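Local atomic coordinates of trans-4-hydroxy-L-proline dehydratase (Clostridioides difficile 70-100-2010, PDB entry 6VXC), a protein that dehydrates trans-4-hydroxy-L-proline to (S)-1-pyrroline-5-carboxylate by glycyl radical chemistry, in the anaerobic breakdown of 4-hydroxyproline. Residues 85-88 and 89-92; 266-270 and 271-275; 613-616 and 617-620; 573-576 and 577-580. All blocks are in the same frame, centred on the assembly; numbering follows the deposited sequence.

Interaction 1: residues 85-88 and 89-92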
loop_
_atom_site.group_PDB
_atom_site.type_symbol
_atom_site.label_atom_id
_atom_site.label_comp_id
_atom_site.label_asym_id
_atom_site.label_seq_id
_atom_site.Cartn_x
_atom_site.Cartn_y
_atom_site.Cartn_z
ATOM N N ASP A 85 9.894 24.557 -12.890
ATOM C CA ASP A 85 11.030 24.907 -13.729
ATOM C C ASP A 85 11.823 23.664 -14.128
ATOM O O ASP A 85 12.339 22.940 -13.272
ATOM C CB ASP A 85 11.928 25.909 -13.012
ATOM C CG ASP A 85 13.057 26.397 -13.889
ATOM O OD1 ASP A 85 12.758 27.016 -14.935
ATOM O OD2 ASP A 85 14.233 26.165 -13.542
ATOM N N GLY A 86 11.924 23.427 -15.430
ATOM C CA GLY A 86 12.676 22.320 -15.964
ATOM C C GLY A 86 11.875 21.068 -16.240
ATOM O O GLY A 86 12.429 20.113 -16.791
ATOM N N GLU A 87 10.585 21.053 -15.927
ATOM C CA GLU A 87 9.806 19.841 -16.114
ATOM C C GLU A 87 9.700 19.460 -17.582
ATOM O O GLU A 87 9.659 20.310 -18.471
ATOM C CB GLU A 87 8.412 19.993 -15.517
ATOM C CG GLU A 87 8.422 19.852 -14.011
ATOM C CD GLU A 87 7.036 19.853 -13.407
ATOM O OE1 GLU A 87 6.110 20.461 -13.996
ATOM O OE2 GLU A 87 6.880 19.226 -12.333
ATOM N N LEU A 88 9.682 18.156 -17.818
ATOM C CA LEU A 88 9.240 17.560 -19.065
ATOM C C LEU A 88 7.897 16.856 -18.933
ATOM O O LEU A 88 7.147 16.801 -19.907
ATOM C CB LEU A 88 10.290 16.563 -19.580
ATOM C CG LEU A 88 11.660 17.094 -20.041
ATOM C CD1 LEU A 88 12.619 15.960 -20.390
ATOM C CD2 LEU A 88 11.507 18.022 -21.240
ATOM N N ILE A 89 7.588 16.326 -17.748
ATOM C CA ILE A 89 6.286 15.748 -17.415
ATOM C C ILE A 89 5.604 16.685 -16.431
ATOM O O ILE A 89 6.204 17.050 -15.418
ATOM C CB ILE A 89 6.439 14.343 -16.797
ATOM C CG1 ILE A 89 7.197 13.417 -17.741
ATOM C CG2 ILE A 89 5.057 13.747 -16.409
ATOM C CD1 ILE A 89 6.511 13.213 -19.071
ATOM N N VAL A 90 4.335 17.028 -16.688
ATOM C CA VAL A 90 3.639 18.041 -15.898
ATOM C C VAL A 90 2.412 17.441 -15.221
ATOM O O VAL A 90 1.823 16.455 -15.687
ATOM C CB VAL A 90 3.222 19.267 -16.747
ATOM C CG1 VAL A 90 4.446 19.942 -17.378
ATOM C CG2 VAL A 90 2.202 18.854 -17.791
ATOM N N GLY A 91 2.024 18.070 -14.113
ATOM C CA GLY A 91 0.883 17.661 -13.316
ATOM C C GLY A 91 1.226 17.523 -11.841
ATOM O O GLY A 91 2.172 16.814 -11.475
ATOM N N GLU A 92 0.470 18.209 -10.985
ATOM C CA GLU A 92 0.604 18.134 -9.535
ATOM C C GLU A 92 -0.783 17.908 -8.936
ATOM O O GLU A 92 -1.768 18.460 -9.429
ATOM C CB GLU A 92 1.229 19.418 -8.949
ATOM C CG GLU A 92 2.700 19.692 -9.312
ATOM C CD GLU A 92 3.701 18.828 -8.530
ATOM O OE1 GLU A 92 3.332 18.314 -7.450
ATOM O OE2 GLU A 92 4.859 18.679 -8.996
HETATM O O HOH W 1 3.540 20.147 -12.927
#
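Glu87 reaches forward along its own chain to meet Val90 and Glu92, in the buried part of the loop that runs from helix 64-78 toward strand 99-101 of this glycyl radical enzyme. Its extended chain (chi2 -174°) passes over Ile89 O, CD coming to 3.5 Å from that oxygen, and OE1 rests 3.8 Å from Val90 CG1. The two glutamates cross with their carboxylates nearly coplanar, planes 5° apart, and Glu87 OE2 comes to 3.9 Å from Glu92 OE2. Such a pair of acids would be expected to repel, but Lys337 of helix 324-339 makes a salt bridge to both OE2 atoms, which probably offsets the cost of burying them together. Asn84 ND2 adds a bond to Glu87 OE2, and Asn340 ND2 one to Glu92 OE2. The flanking apolar residues suit their buried places: Leu88 packs on helix 324-339 and Ile89 on helix 276-293. Gly91 has a phi of 129°, at which a CB would press on the preceding carbonyl oxygen. One ordered water joins the two halves of the loop, donating to Glu87 OE1 at 2.8 Å and accepting from Gly91 N at 2.8 Å.

Interaction 2: residues 266-270 and 271-275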
loop_
_atom_site.group_PDB
_atom_site.type_symbol
_atom_site.label_atom_id
_atom_site.label_comp_id
_atom_site.label_asym_id
_atom_site.label_seq_id
_atom_site.Cartn_x
_atom_site.Cartn_y
_atom_site.Cartn_z
ATOM N N ASP A 266 -1.353 18.208 -26.452
ATOM C CA ASP A 266 -2.275 18.186 -27.585
ATOM C C ASP A 266 -2.724 16.771 -27.893
ATOM O O ASP A 266 -3.798 16.570 -28.471
ATOM C CB ASP A 266 -1.622 18.758 -28.848
ATOM C CG ASP A 266 -1.470 20.258 -28.817
ATOM O OD1 ASP A 266 -2.140 20.924 -28.005
ATOM O OD2 ASP A 266 -0.669 20.775 -29.630
ATOM N N VAL A 267 -1.908 15.779 -27.540
ATOM C CA VAL A 267 -2.235 14.394 -27.850
ATOM C C VAL A 267 -2.925 13.745 -26.658
ATOM O O VAL A 267 -4.040 13.237 -26.784
ATOM C CB VAL A 267 -0.986 13.598 -28.254
ATOM C CG1 VAL A 267 -1.363 12.158 -28.580
ATOM C CG2 VAL A 267 -0.269 14.265 -29.429
ATOM N N VAL A 268 -2.262 13.744 -25.505
ATOM C CA VAL A 268 -2.769 13.045 -24.331
ATOM C C VAL A 268 -3.271 14.037 -23.290
ATOM O O VAL A 268 -2.713 15.115 -23.133
ATOM C CB VAL A 268 -1.676 12.108 -23.749
ATOM C CG1 VAL A 268 -1.217 11.116 -24.805
ATOM C CG2 VAL A 268 -0.486 12.914 -23.175
ATOM N N PRO A 269 -4.304 13.654 -22.530
ATOM C CA PRO A 269 -4.951 12.332 -22.528
ATOM C C PRO A 269 -6.108 12.117 -23.501
ATOM O O PRO A 269 -6.688 11.034 -23.496
ATOM C CB PRO A 269 -5.453 12.204 -21.086
ATOM C CG PRO A 269 -5.524 13.584 -20.534
ATOM C CD PRO A 269 -4.817 14.533 -21.465
ATOM N N ALA A 270 -6.406 13.105 -24.346
ATOM C CA ALA A 270 -7.548 12.991 -25.253
ATOM C C ALA A 270 -7.376 11.834 -26.225
ATOM O O ALA A 270 -8.338 11.114 -26.514
ATOM C CB ALA A 270 -7.759 14.304 -26.008
ATOM N N HIS A 271 -6.158 11.637 -26.734
ATOM C CA HIS A 271 -5.855 10.595 -27.707
ATOM C C HIS A 271 -4.843 9.609 -27.131
ATOM O O HIS A 271 -4.126 9.916 -26.181
ATOM C CB HIS A 271 -5.290 11.184 -29.000
ATOM C CG HIS A 271 -6.140 12.259 -29.594
ATOM N ND1 HIS A 271 -5.933 13.595 -29.339
ATOM C CD2 HIS A 271 -7.219 12.195 -30.406
ATOM C CE1 HIS A 271 -6.830 14.312 -29.993
ATOM N NE2 HIS A 271 -7.626 13.486 -30.645
ATOM N N LYS A 272 -4.776 8.431 -27.737
ATOM C CA LYS A 272 -3.821 7.436 -27.284
ATOM C C LYS A 272 -2.400 7.966 -27.478
ATOM O O LYS A 272 -2.134 8.741 -28.403
ATOM C CB LYS A 272 -3.989 6.109 -28.031
ATOM C CG LYS A 272 -3.432 6.049 -29.449
ATOM C CD LYS A 272 -3.433 4.609 -29.981
ATOM C CE LYS A 272 -3.121 4.527 -31.479
ATOM N NZ LYS A 272 -4.287 4.873 -32.337
ATOM N N PRO A 273 -1.479 7.607 -26.589
ATOM C CA PRO A 273 -0.092 8.068 -26.746
ATOM C C PRO A 273 0.541 7.467 -27.992
ATOM O O PRO A 273 0.287 6.318 -28.344
ATOM C CB PRO A 273 0.594 7.569 -25.465
ATOM C CG PRO A 273 -0.217 6.388 -25.056
ATOM C CD PRO A 273 -1.648 6.726 -25.420
ATOM N N GLU A 274 1.351 8.274 -28.677
ATOM C CA GLU A 274 2.070 7.823 -29.862
ATOM C C GLU A 274 3.564 7.634 -29.627
ATOM O O GLU A 274 4.206 6.924 -30.400
ATOM C CB GLU A 274 1.884 8.828 -31.009
ATOM C CG GLU A 274 0.433 9.067 -31.405
ATOM C CD GLU A 274 -0.205 7.873 -32.090
ATOM O OE1 GLU A 274 0.540 6.970 -32.530
ATOM O OE2 GLU A 274 -1.453 7.824 -32.174
ATOM N N THR A 275 4.123 8.251 -28.592
ATOM C CA THR A 275 5.547 8.198 -28.303
ATOM C C THR A 275 5.764 7.808 -26.841
ATOM O O THR A 275 4.857 7.897 -26.013
ATOM C CB THR A 275 6.218 9.546 -28.581
ATOM O OG1 THR A 275 5.788 10.490 -27.598
ATOM C CG2 THR A 275 5.840 10.081 -29.997
#
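The alpha-turn (five residues, closed by an i+4 to i bond) that ends helix 252-267 and leads toward helix 276-293 is made by His271 folding back on Val267. Two donors of one residue grip Val267 O. His271 N approaches almost in line with the C=O bond at 2.7 Å, while His271 ND1 comes in the carbonyl plane, on a lone pair, at 3.2 Å. The second bond is more bent, 136° at the hydrogen, and the oxygen sits somewhat off the ring plane. Histidine suits the place because ND1 and its own backbone N can serve the same acceptor: chi1 of -53° swings the ring beside that N, and chi2 of 94° turns the ND1 edge toward Val267 O. Because the acceptor is a carbonyl oxygen, ND1 must carry the hydrogen. Ala270 CB lies off-centre over the imidazole, 4.3 Å from the ring centroid, a CH-pi contact made by a small methyl group. The peptide before Pro269 is cis, a form proline tolerates better than other residues and one that helps the chain turn back. From the turn, Val268 CG1 reaches Pro273 CB at 4.0 Å. Thr275 then caps the next helix, OG1 accepting from Gln278 N. Pro269 fits among helices 192-205, 214-248 and 276-293, Ala270 and His271 touch Leu193 of helix 192-205, and Pro273 leans on Phe312 of helix 305-318.

Interaction 3: residues 613-616 and 617-620; sequences AILN and LVSN
Leu617, Val618, Ser619 and Asn620 each send their backbone N-H to the carbonyl four residues earlier, from Ala613 O to Asn616 O, the regular pattern of the alpha-helix in the last turns of helix 612-620. Leu615 O carries an extra load: besides Ser619 N at 3.0 Å it accepts from Ser619 OG at 2.7 Å, the two donors arriving from opposite faces of the carbonyl plane. The hydroxyl reaches back because OG stands beside its own backbone N (chi1 -55°), a position in which a serine inside a helix can donate to the carbonyl one turn earlier. Leu615, with CG anti to its N (chi1 178°), brings CD1 to 3.2 Å from Ser619 OG, a close approach. On the apolar side, Val618 CG2 packs over the backbone at 3.5 Å from Leu615 O, and Ile614 and Val618 both lean on Phe595. Val618 is the buried residue of this surface helix; it and Leu617 touch Asn588 of helix 575-591. Asn616 and Asn620, one turn apart, cross at about a right angle with their amide planes 62° apart. Asparagine suits both places, offering an acceptor at one and a donor at the other. Asn620 ND2 lies in the carbonyl plane of Asn616, and Asn616 OD1 close to the amide plane of Asn620, the two joined by an almost straight bond of 2.7 Å.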
loop_
_atom_site.group_PDB
_atom_site.type_symbol
_atom_site.label_atom_id
_atom_site.label_comp_id
_atom_site.label_asym_id
_atom_site.label_seq_id
_atom_site.Cartn_x
_atom_site.Cartn_y
_atom_site.Cartn_z
ATOM N N ALA A 613 12.365 -16.248 36.283
ATOM C CA ALA A 613 12.659 -17.609 35.840
ATOM C C ALA A 613 11.718 -18.045 34.715
ATOM O O ALA A 613 12.153 -18.689 33.755
ATOM C CB ALA A 613 12.589 -18.587 37.013
ATOM N N ILE A 614 10.429 -17.715 34.822
ATOM C CA ILE A 614 9.496 -18.007 33.732
ATOM C C ILE A 614 9.931 -17.271 32.471
ATOM O O ILE A 614 10.013 -17.851 31.385
ATOM C CB ILE A 614 8.056 -17.630 34.125
ATOM C CG1 ILE A 614 7.632 -18.287 35.442
ATOM C CG2 ILE A 614 7.071 -18.039 33.014
ATOM C CD1 ILE A 614 7.459 -19.766 35.383
ATOM N N LEU A 615 10.254 -15.983 32.608
ATOM C CA LEU A 615 10.701 -15.204 31.462
ATOM C C LEU A 615 11.913 -15.845 30.788
ATOM O O LEU A 615 11.983 -15.915 29.559
ATOM C CB LEU A 615 11.013 -13.775 31.899
ATOM C CG LEU A 615 11.537 -12.855 30.798
ATOM C CD1 LEU A 615 10.552 -12.827 29.639
ATOM C CD2 LEU A 615 11.764 -11.457 31.348
ATOM N N ASN A 616 12.867 -16.347 31.578
ATOM C CA ASN A 616 14.038 -16.984 30.988
ATOM C C ASN A 616 13.636 -18.235 30.208
ATOM O O ASN A 616 14.192 -18.520 29.139
ATOM C CB ASN A 616 15.034 -17.343 32.087
ATOM C CG ASN A 616 16.370 -17.832 31.542
ATOM O OD1 ASN A 616 16.741 -17.546 30.412
ATOM N ND2 ASN A 616 17.048 -18.659 32.324
ATOM N N LEU A 617 12.697 -19.018 30.753
ATOM C CA LEU A 617 12.284 -20.250 30.086
ATOM C C LEU A 617 11.640 -19.960 28.736
ATOM O O LEU A 617 12.011 -20.556 27.726
ATOM C CB LEU A 617 11.316 -21.038 30.979
ATOM C CG LEU A 617 11.871 -21.731 32.236
ATOM C CD1 LEU A 617 10.748 -22.386 33.037
ATOM C CD2 LEU A 617 12.946 -22.751 31.884
ATOM N N VAL A 618 10.661 -19.047 28.705
ATOM C CA VAL A 618 9.911 -18.839 27.469
ATOM C C VAL A 618 10.755 -18.090 26.461
ATOM O O VAL A 618 10.565 -18.242 25.255
ATOM C CB VAL A 618 8.577 -18.099 27.714
ATOM C CG1 VAL A 618 7.695 -18.876 28.656
ATOM C CG2 VAL A 618 8.839 -16.697 28.243
ATOM N N SER A 619 11.690 -17.266 26.927
ATOM C CA SER A 619 12.509 -16.500 25.997
ATOM C C SER A 619 13.684 -17.314 25.469
ATOM O O SER A 619 14.025 -17.211 24.285
ATOM C CB SER A 619 13.044 -15.237 26.675
ATOM O OG SER A 619 12.008 -14.455 27.233
ATOM N N ASN A 620 14.317 -18.114 26.332
ATOM C CA ASN A 620 15.620 -18.683 26.034
ATOM C C ASN A 620 15.678 -20.203 26.052
ATOM O O ASN A 620 16.681 -20.765 25.603
ATOM C CB ASN A 620 16.663 -18.132 27.016
ATOM C CG ASN A 620 16.704 -16.619 27.014
ATOM O OD1 ASN A 620 16.763 -16.001 25.965
ATOM N ND2 ASN A 620 16.643 -16.017 28.198
#

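Interaction 4: residues 573-576 and 577-580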
loop_
_atom_site.group_PDB
_atom_site.type_symbol
_atom_site.label_atom_id
_atom_site.label_comp_id
_atom_site.label_asym_id
_atom_site.label_seq_id
_atom_site.Cartn_x
_atom_site.Cartn_y
_atom_site.Cartn_z
ATOM N N VAL A 573 -1.597 -9.699 11.183
ATOM C CA VAL A 573 -0.402 -9.130 11.788
ATOM C C VAL A 573 0.020 -10.000 12.965
ATOM O O VAL A 573 -0.814 -10.414 13.780
ATOM C CB VAL A 573 -0.614 -7.674 12.254
ATOM C CG1 VAL A 573 0.654 -7.139 12.922
ATOM C CG2 VAL A 573 -0.990 -6.794 11.095
ATOM N N GLY A 574 1.323 -10.255 13.052
ATOM C CA GLY A 574 1.907 -10.832 14.241
ATOM C C GLY A 574 2.034 -12.333 14.277
ATOM O O GLY A 574 2.065 -12.902 15.369
ATOM N N ILE A 575 2.152 -12.994 13.124
ATOM C CA ILE A 575 2.199 -14.451 13.114
ATOM C C ILE A 575 3.394 -14.970 13.930
ATOM O O ILE A 575 3.295 -15.994 14.598
ATOM C CB ILE A 575 2.169 -14.967 11.655
ATOM C CG1 ILE A 575 2.076 -16.497 11.587
ATOM C CG2 ILE A 575 3.345 -14.410 10.827
ATOM C CD1 ILE A 575 0.792 -17.074 12.204
ATOM N N GLY A 576 4.535 -14.275 13.895
ATOM C CA GLY A 576 5.674 -14.711 14.695
ATOM C C GLY A 576 5.405 -14.630 16.189
ATOM O O GLY A 576 5.676 -15.572 16.945
ATOM N N THR A 577 4.886 -13.492 16.636
ATOM C CA THR A 577 4.579 -13.318 18.050
ATOM C C THR A 577 3.613 -14.401 18.528
ATOM O O THR A 577 3.879 -15.092 19.516
ATOM C CB THR A 577 3.985 -11.921 18.280
ATOM O OG1 THR A 577 4.954 -10.925 17.953
ATOM C CG2 THR A 577 3.537 -11.729 19.739
ATOM N N ILE A 578 2.523 -14.624 17.788
ATOM C CA ILE A 578 1.536 -15.563 18.313
ATOM C C ILE A 578 2.018 -16.997 18.185
ATOM O O ILE A 578 1.739 -17.819 19.063
ATOM C CB ILE A 578 0.144 -15.374 17.678
ATOM C CG1 ILE A 578 -0.826 -16.363 18.359
ATOM C CG2 ILE A 578 0.172 -15.538 16.165
ATOM C CD1 ILE A 578 -2.206 -16.227 17.966
ATOM N N THR A 579 2.761 -17.318 17.120
ATOM C CA THR A 579 3.370 -18.637 17.004
ATOM C C THR A 579 4.249 -18.932 18.212
ATOM O O THR A 579 4.125 -19.988 18.843
ATOM C CB THR A 579 4.221 -18.741 15.730
ATOM O OG1 THR A 579 3.397 -18.679 14.568
ATOM C CG2 THR A 579 4.964 -20.051 15.735
ATOM N N ASP A 580 5.165 -18.013 18.530
ATOM C CA ASP A 580 6.046 -18.247 19.666
ATOM C C ASP A 580 5.269 -18.285 20.981
ATOM O O ASP A 580 5.649 -19.020 21.894
ATOM C CB ASP A 580 7.152 -17.193 19.714
ATOM C CG ASP A 580 8.223 -17.393 18.622
ATOM O OD1 ASP A 580 8.194 -18.405 17.903
ATOM O OD2 ASP A 580 9.114 -16.526 18.495
#
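Ile575 O takes two hydrogen bonds from a single residue, Thr579: its hydroxyl OG1 at 2.7 Å and its backbone N at 2.9 Å. They come to opposite faces of the carbonyl plane. Threonine suits this buried site because its hydroxyl is spent within the helix, OG1 turned back beside its own N (chi1 -67°), while the side chain still packs against helix 630-647. Ile575 turns CD1 forward, toward the next turn (chi2 63°), where it lies 3.9 Å from Thr579 OG1 and 4.3 Å from Ile578 CG2. Gly574 is the N-cap residue of helix 575-591; its phi of 93° would jam a CB against the preceding carbonyl oxygen, and Gly574 O receives Ile578 N at 3.0 Å in a nearly straight bond. Asp580 N closes the next turn on Gly576 O, and its carboxylate OD1 accepts from Tyr625 N. Thr577 OG1 is bonded to Glu695 and to the backbone N of Ser689. Gly574 alone separates the helix from strand 565-573; Ile575 and Thr579 pack on Met636 and Ile639 of helix 630-647, and Ile578 on Ile473 and Leu477 of helix 473-481.

Along the chain the order is interaction 1, interaction 2, interaction 4, interaction 3, and they form two well-separated pairs. Interactions 1 and 2 lie on one side of the chain's centre, their centres about 17 Å apart; helix 276-293 connects them, since Ile89 packs on it and the turn 266-275 leads into it. Interactions 3 and 4, also about 17 Å apart between centres, lie on the opposite side, where helix 575-591 begins in interaction 4 and, farther along, touches helix 612-620 through Asn588. Between the pairs the centres are about 46 to 66 Å apart. All four fall within the pyruvate formate lyase-like region, away from the probable active-site residues Cys454 and Glu456.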